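Local coordinates for endoglucanase (PDB 6VC5), which probably cleaves internal beta-1,4-glucosidic linkages in cellulose and related beta-glucans, as a family 8 glycoside hydrolase, at residues A[152-163]-A[174-185]. Residues are numbered along the deposited sequence; the frame is centred on the assembly and turned at random.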
ATOM      1  N   LEU A 152       6.269 -12.520  -3.019  1.00  6.58           N
ATOM      2  CA  LEU A 152       5.835 -11.484  -2.101  1.00  6.64           C
ATOM      3  C   LEU A 152       5.890 -10.134  -2.795  1.00  6.72           C
ATOM      4  O   LEU A 152       6.745  -9.888  -3.653  1.00  9.48           O
ATOM      5  CB  LEU A 152       6.739 -11.439  -0.848  1.00  8.48           C
ATOM      6  CG  LEU A 152       6.919 -12.735  -0.067  1.00  8.62           C
ATOM      7  CD1 LEU A 152       7.855 -12.501   1.127  1.00 11.77           C
ATOM      8  CD2 LEU A 152       5.569 -13.264   0.399  1.00  9.84           C
ATOM      9  N   ASN A 153       4.967  -9.260  -2.429  1.00  6.31           N
ATOM     10  CA  ASN A 153       5.037  -7.859  -2.823  1.00  6.35           C
ATOM     11  C   ASN A 153       5.366  -7.088  -1.552  1.00  7.85           C
ATOM     12  O   ASN A 153       4.531  -6.988  -0.650  1.00  6.27           O
ATOM     13  CB  ASN A 153       3.717  -7.416  -3.442  1.00  7.49           C
ATOM     14  CG  ASN A 153       3.824  -6.081  -4.106  1.00  6.99           C
ATOM     15  OD1 ASN A 153       4.396  -5.150  -3.538  1.00  7.05           O
ATOM     16  ND2 ASN A 153       3.307  -5.974  -5.327  1.00  7.87           N
ATOM     17  N   LEU A 154       6.592  -6.563  -1.468  1.00  8.77           N
ATOM     18  CA  LEU A 154       7.022  -5.919  -0.226  1.00  7.74           C
ATOM     19  C   LEU A 154       6.223  -4.649   0.052  1.00  7.95           C
ATOM     20  O   LEU A 154       6.049  -4.264   1.209  1.00  9.39           O
ATOM     21  CB  LEU A 154       8.531  -5.641  -0.278  1.00  8.39           C
ATOM     22  CG  LEU A 154       9.404  -6.901  -0.401  1.00 10.72           C
ATOM     23  CD1 LEU A 154      10.869  -6.527  -0.543  1.00 11.82           C
ATOM     24  CD2 LEU A 154       9.177  -7.821   0.794  1.00 13.73           C
ATOM     25  N   SER A 155       5.708  -3.995  -0.990  1.00  6.99           N
ATOM     26  CA  SER A 155       4.871  -2.817  -0.798  1.00  8.14           C
ATOM     27  C   SER A 155       3.509  -3.149  -0.214  1.00  8.10           C
ATOM     28  O   SER A 155       2.770  -2.226   0.138  1.00 11.10           O
ATOM     29  CB  SER A 155       4.673  -2.063  -2.121  1.00  9.82           C
ATOM     30  OG  SER A 155       3.717  -2.704  -2.960  1.00  9.83           O
ATOM     31  N   TYR A 156       3.144  -4.433  -0.116  1.00  7.40           N
ATOM     32  CA  TYR A 156       1.893  -4.765   0.549  1.00  8.47           C
ATOM     33  C   TYR A 156       2.053  -4.834   2.060  1.00 10.85           C
ATOM     34  O   TYR A 156       1.050  -4.994   2.765  1.00 11.99           O
ATOM     35  CB  TYR A 156       1.297  -6.081   0.025  1.00  8.90           C
ATOM     36  CG  TYR A 156       0.725  -6.043  -1.387  1.00  8.72           C
ATOM     37  CD1 TYR A 156       1.031  -5.009  -2.274  1.00  9.70           C
ATOM     38  CD2 TYR A 156      -0.108  -7.055  -1.837  1.00  8.99           C
ATOM     39  CE1 TYR A 156       0.525  -4.997  -3.574  1.00  9.80           C
ATOM     40  CE2 TYR A 156      -0.618  -7.051  -3.127  1.00  9.50           C
ATOM     41  CZ  TYR A 156      -0.304  -6.030  -3.990  1.00  9.98           C
ATOM     42  OH  TYR A 156      -0.820  -6.035  -5.270  1.00 14.27           O
ATOM     43  N   TYR A 157       3.284  -4.725   2.571  1.00 10.73           N
ATOM     44  CA  TYR A 157       3.524  -4.572   4.006  1.00 11.62           C
ATOM     45  C   TYR A 157       3.195  -3.128   4.365  1.00 11.15           C
ATOM     46  O   TYR A 157       4.064  -2.256   4.480  1.00 10.74           O
ATOM     47  CB  TYR A 157       4.966  -4.910   4.356  1.00 11.99           C
ATOM     48  CG  TYR A 157       5.262  -6.386   4.470  1.00 12.30           C
ATOM     49  CD1 TYR A 157       5.331  -7.003   5.712  1.00 12.36           C
ATOM     50  CD2 TYR A 157       5.491  -7.156   3.336  1.00 14.20           C
ATOM     51  CE1 TYR A 157       5.619  -8.352   5.825  1.00 11.24           C
ATOM     52  CE2 TYR A 157       5.777  -8.511   3.436  1.00 14.35           C
ATOM     53  CZ  TYR A 157       5.844  -9.101   4.686  1.00 13.01           C
ATOM     54  OH  TYR A 157       6.135 -10.446   4.780  1.00 15.08           O
ATOM     55  N   VAL A 158       1.900  -2.871   4.507  1.00  9.94           N
ATOM     56  CA  VAL A 158       1.412  -1.547   4.874  1.00  8.45           C
ATOM     57  C   VAL A 158       1.708  -1.389   6.359  1.00  9.48           C
ATOM     58  O   VAL A 158       0.857  -1.661   7.216  1.00  8.95           O
ATOM     59  CB  VAL A 158      -0.082  -1.409   4.525  1.00  9.32           C
ATOM     60  CG1 VAL A 158      -0.616  -0.018   4.895  1.00  9.90           C
ATOM     61  CG2 VAL A 158      -0.318  -1.694   3.035  1.00 11.28           C
ATOM     62  N   MET A 159       2.933  -0.976   6.668  1.00 10.09           N
ATOM     63  CA  MET A 159       3.413  -1.077   8.043  1.00 10.84           C
ATOM     64  C   MET A 159       2.546  -0.354   9.072  1.00  8.99           C
ATOM     65  O   MET A 159       2.321  -0.931  10.146  1.00  9.47           O
ATOM     66  CB  MET A 159       4.905  -0.715   8.124  1.00 12.91           C
ATOM     67  CG  MET A 159       5.842  -1.746   7.463  1.00 13.30           C
ATOM     68  SD  MET A 159       5.843  -3.391   8.249  1.00 11.29           S
ATOM     69  CE  MET A 159       7.398  -4.092   7.621  1.00 15.55           C
ATOM     70  N   PRO A 160       2.021   0.854   8.832  1.00  9.95           N
ATOM     71  CA  PRO A 160       1.131   1.469   9.840  1.00  9.36           C
ATOM     72  C   PRO A 160      -0.135   0.671  10.094  1.00  9.09           C
ATOM     73  O   PRO A 160      -0.734   0.785  11.178  1.00 10.66           O
ATOM     74  CB  PRO A 160       0.790   2.830   9.226  1.00 11.29           C
ATOM     75  CG  PRO A 160       1.951   3.114   8.303  1.00 14.97           C
ATOM     76  CD  PRO A 160       2.358   1.794   7.741  1.00 11.35           C
ATOM     77  N   SER A 161      -0.577  -0.124   9.118  1.00  8.18           N
ATOM     78  CA  SER A 161      -1.739  -0.970   9.340  1.00  8.41           C
ATOM     79  C   SER A 161      -1.398  -2.186  10.193  1.00  8.77           C
ATOM     80  O   SER A 161      -2.200  -2.591  11.047  1.00  8.82           O
ATOM     81  CB  SER A 161      -2.330  -1.411   8.004  1.00  8.58           C
ATOM     82  OG  SER A 161      -3.564  -2.050   8.238  1.00  8.60           O
ATOM     83  N   LEU A 162      -0.225  -2.791   9.964  1.00  8.69           N
ATOM     84  CA  LEU A 162       0.220  -3.886  10.825  1.00 10.86           C
ATOM     85  C   LEU A 162       0.404  -3.413  12.261  1.00 11.05           C
ATOM     86  O   LEU A 162       0.071  -4.139  13.204  1.00 10.78           O
ATOM     87  CB  LEU A 162       1.511  -4.505  10.274  1.00 11.44           C
ATOM     88  CG  LEU A 162       1.442  -5.067   8.852  1.00 15.77           C
ATOM     89  CD1 LEU A 162       2.773  -5.718   8.490  1.00 18.66           C
ATOM     90  CD2 LEU A 162       0.308  -6.054   8.718  1.00 18.43           C
ATOM     91  N   MET A 163       0.931  -2.197  12.449  1.00  9.94           N
ATOM     92  CA  MET A 163       1.084  -1.650  13.794  1.00 11.16           C
ATOM     93  C   MET A 163      -0.276  -1.443  14.447  1.00 11.51           C
ATOM     94  O   MET A 163      -0.449  -1.688  15.648  1.00 11.56           O
ATOM     95  CB  MET A 163       1.819  -0.306  13.719  1.00 14.75           C
ATOM     96  CG  MET A 163       3.178  -0.307  13.006  1.00 18.16           C
ATOM     97  SD  MET A 163       4.208   1.112  13.459  1.00 23.78           S
ATOM     98  CE  MET A 163       3.357   2.499  12.761  1.00 24.61           C
ATOM     99  N   TRP A 174       1.522 -10.579  15.103  1.00 15.99           N
ATOM    100  CA  TRP A 174       1.687  -9.369  14.303  1.00 14.88           C
ATOM    101  C   TRP A 174       3.094  -8.809  14.453  1.00 14.51           C
ATOM    102  O   TRP A 174       3.689  -8.329  13.480  1.00 13.92           O
ATOM    103  CB  TRP A 174       0.631  -8.325  14.673  1.00 15.12           C
ATOM    104  CG  TRP A 174      -0.726  -8.614  14.105  1.00 14.99           C
ATOM    105  CD1 TRP A 174      -1.858  -8.892  14.809  1.00 16.16           C
ATOM    106  CD2 TRP A 174      -1.093  -8.664  12.720  1.00 16.43           C
ATOM    107  NE1 TRP A 174      -2.911  -9.102  13.952  1.00 16.13           N
ATOM    108  CE2 TRP A 174      -2.470  -8.969  12.663  1.00 17.47           C
ATOM    109  CE3 TRP A 174      -0.394  -8.481  11.526  1.00 17.31           C
ATOM    110  CZ2 TRP A 174      -3.161  -9.092  11.457  1.00 16.50           C
ATOM    111  CZ3 TRP A 174      -1.084  -8.610  10.329  1.00 19.57           C
ATOM    112  CH2 TRP A 174      -2.451  -8.911  10.307  1.00 16.39           C
ATOM    113  N   THR A 175       3.651  -8.885  15.664  1.00 15.41           N
ATOM    114  CA  THR A 175       5.029  -8.461  15.882  1.00 15.92           C
ATOM    115  C   THR A 175       5.992  -9.305  15.057  1.00 15.12           C
ATOM    116  O   THR A 175       6.946  -8.776  14.470  1.00 14.80           O
ATOM    117  CB  THR A 175       5.355  -8.572  17.372  1.00 17.12           C
ATOM    118  OG1 THR A 175       4.392  -7.819  18.117  1.00 20.25           O
ATOM    119  CG2 THR A 175       6.748  -8.027  17.660  1.00 19.17           C
ATOM    120  N   LYS A 176       5.733 -10.614  14.972  1.00 14.98           N
ATOM    121  CA  LYS A 176       6.601 -11.497  14.198  1.00 15.72           C
ATOM    122  C   LYS A 176       6.499 -11.202  12.706  1.00 14.04           C
ATOM    123  O   LYS A 176       7.514 -11.184  12.002  1.00 13.28           O
ATOM    124  CB  LYS A 176       6.259 -12.958  14.477  1.00 18.51           C
ATOM    125  CG  LYS A 176       7.198 -13.948  13.796  1.00 21.31           C
ATOM    126  CD  LYS A 176       6.865 -15.386  14.161  1.00 23.73           C
ATOM    127  CE  LYS A 176       8.053 -16.310  13.910  1.00 26.08           C
ATOM    128  NZ  LYS A 176       8.252 -16.596  12.456  1.00 25.65           N
ATOM    129  N   VAL A 177       5.286 -10.955  12.208  1.00 12.85           N
ATOM    130  CA  VAL A 177       5.114 -10.612  10.794  1.00 12.15           C
ATOM    131  C   VAL A 177       5.878  -9.340  10.446  1.00 11.90           C
ATOM    132  O   VAL A 177       6.575  -9.270   9.421  1.00 11.91           O
ATOM    133  CB  VAL A 177       3.623 -10.497  10.438  1.00 11.88           C
ATOM    134  CG1 VAL A 177       3.473  -9.933   9.013  1.00 14.16           C
ATOM    135  CG2 VAL A 177       2.953 -11.844  10.546  1.00 14.75           C
ATOM    136  N   MET A 178       5.747  -8.305  11.287  1.00 12.06           N
ATOM    137  CA  MET A 178       6.438  -7.039  11.051  1.00 12.39           C
ATOM    138  C   MET A 178       7.951  -7.217  11.113  1.00 13.37           C
ATOM    139  O   MET A 178       8.681  -6.703  10.256  1.00 13.96           O
ATOM    140  CB  MET A 178       5.990  -6.000  12.092  1.00 13.58           C
ATOM    141  CG  MET A 178       4.692  -5.254  11.764  1.00 13.03           C
ATOM    142  SD  MET A 178       4.218  -3.979  12.994  1.00 11.61           S
ATOM    143  CE  MET A 178       3.471  -4.988  14.287  1.00 15.17           C
ATOM    144  N   GLY A 179       8.439  -7.932  12.133  1.00 13.47           N
ATOM    145  CA  GLY A 179       9.877  -8.082  12.299  1.00 13.81           C
ATOM    146  C   GLY A 179      10.501  -8.940  11.219  1.00 14.51           C
ATOM    147  O   GLY A 179      11.599  -8.643  10.733  1.00 15.34           O
ATOM    148  N   ASP A 180       9.821 -10.016  10.828  1.00 15.28           N
ATOM    149  CA  ASP A 180      10.313 -10.798   9.699  1.00 15.05           C
ATOM    150  C   ASP A 180      10.240  -9.993   8.409  1.00 14.15           C
ATOM    151  O   ASP A 180      11.116 -10.129   7.546  1.00 15.27           O
ATOM    152  CB  ASP A 180       9.525 -12.103   9.558  1.00 16.91           C
ATOM    153  CG  ASP A 180       9.802 -13.084  10.697  1.00 20.53           C
ATOM    154  OD1 ASP A 180      10.736 -12.834  11.492  1.00 22.88           O
ATOM    155  OD2 ASP A 180       9.084 -14.103  10.799  1.00 21.41           O
ATOM    156  N   GLY A 181       9.208  -9.152   8.260  1.00 12.91           N
ATOM    157  CA  GLY A 181       9.120  -8.296   7.085  1.00 12.12           C
ATOM    158  C   GLY A 181      10.313  -7.366   6.947  1.00 12.16           C
ATOM    159  O   GLY A 181      10.858  -7.199   5.852  1.00 12.68           O
ATOM    160  N   LEU A 182      10.751  -6.765   8.061  1.00 13.77           N
ATOM    161  CA  LEU A 182      11.940  -5.917   8.032  1.00 15.19           C
ATOM    162  C   LEU A 182      13.182  -6.711   7.645  1.00 14.24           C
ATOM    163  O   LEU A 182      14.033  -6.215   6.895  1.00 14.86           O
ATOM    164  CB  LEU A 182      12.138  -5.254   9.394  1.00 17.04           C
ATOM    165  CG  LEU A 182      11.087  -4.202   9.742  1.00 19.42           C
ATOM    166  CD1 LEU A 182      11.207  -3.756  11.193  1.00 20.21           C
ATOM    167  CD2 LEU A 182      11.229  -3.022   8.811  1.00 20.87           C
ATOM    168  N   GLN A 183      13.302  -7.942   8.149  1.00 14.06           N
ATOM    169  CA  GLN A 183      14.420  -8.803   7.771  1.00 14.94           C
ATOM    170  C   GLN A 183      14.384  -9.123   6.281  1.00 14.07           C
ATOM    171  O   GLN A 183      15.420  -9.096   5.604  1.00 15.15           O
ATOM    172  CB  GLN A 183      14.371 -10.101   8.572  1.00 19.24           C
ATOM    173  CG  GLN A 183      14.692  -9.947  10.042  1.00 22.03           C
ATOM    174  CD  GLN A 183      14.745 -11.283  10.748  1.00 26.41           C
ATOM    175  OE1 GLN A 183      14.520 -11.369  11.956  1.00 30.74           O
ATOM    176  NE2 GLN A 183      15.049 -12.338  10.000  1.00 28.17           N
ATOM    177  N   ILE A 184      13.197  -9.423   5.755  1.00 11.05           N
ATOM    178  CA  ILE A 184      13.060  -9.749   4.339  1.00 10.06           C
ATOM    179  C   ILE A 184      13.382  -8.535   3.469  1.00 10.04           C
ATOM    180  O   ILE A 184      14.043  -8.657   2.427  1.00 11.82           O
ATOM    181  CB  ILE A 184      11.647 -10.293   4.069  1.00  9.99           C
ATOM    182  CG1 ILE A 184      11.489 -11.686   4.675  1.00 11.07           C
ATOM    183  CG2 ILE A 184      11.346 -10.288   2.566  1.00 10.91           C
ATOM    184  CD1 ILE A 184      10.051 -12.073   4.972  1.00 13.56           C
ATOM    185  N   ILE A 185      12.910  -7.352   3.870  1.00 10.19           N
ATOM    186  CA  ILE A 185      13.193  -6.137   3.101  1.00 12.10           C
ATOM    187  C   ILE A 185      14.684  -5.826   3.103  1.00 13.48           C
ATOM    188  O   ILE A 185      15.248  -5.428   2.080  1.00 16.62           O
ATOM    189  CB  ILE A 185      12.358  -4.951   3.617  1.00 13.27           C
ATOM    190  CG1 ILE A 185      10.882  -5.157   3.273  1.00 15.06           C
ATOM    191  CG2 ILE A 185      12.868  -3.646   3.025  1.00 15.38           C
ATOM    192  CD1 ILE A 185       9.949  -4.204   4.006  1.00 15.33           C
TER
HETATM  193  O   HOH W   1       6.817 -11.071   7.348  1.00 17.65           O
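L162 lies alongside M178, the two side chains running past each other in opposite directions with L162 CB 3.6 Å from M178 CG. The leucine is branched enough to serve two neighbours at once: its CD2 meets W174 CZ3 at 3.3 Å, the side chains crossing at about a right angle. M178 stays extended through chi2 and bends at chi3 (-80°), which brings SD to 3.8 Å from M163 CG and lays CE against the backbone carbonyl of L162. An unbranched, flexible thioether suits this bend, and an alanine here is likely to leave a gap beside L162 and M163 where that sulfur and methyl now pack. M159, bent at chi2 (-64°), carries its CE to 3.9 Å from M178 O and on towards L182 and I185.

Further along, Y157 lies against G181, with CE1 3.7 Å from the glycine CA; a side chain at G181 would collide with the ring, so the helix has none where the tyrosine comes closest. The buried phenol oxygen is satisfied twice: Y157 OH donates to a water at 2.7 Å, which in turn donates to V177 O, and L137 N also bonds to the hydroxyl. Beyond the ring, L154 CD2 fits against I184 CG2 (3.7 Å) and I185, extending the apolar packing to the 3-10 segment.

Helices 159-169 and 172-187, joined by a short connection and near antiparallel (154° between the segment directions), form a helical hairpin, an arrangement consistent with the (alpha/alpha)6 barrel on which family 8 glycoside hydrolases are built.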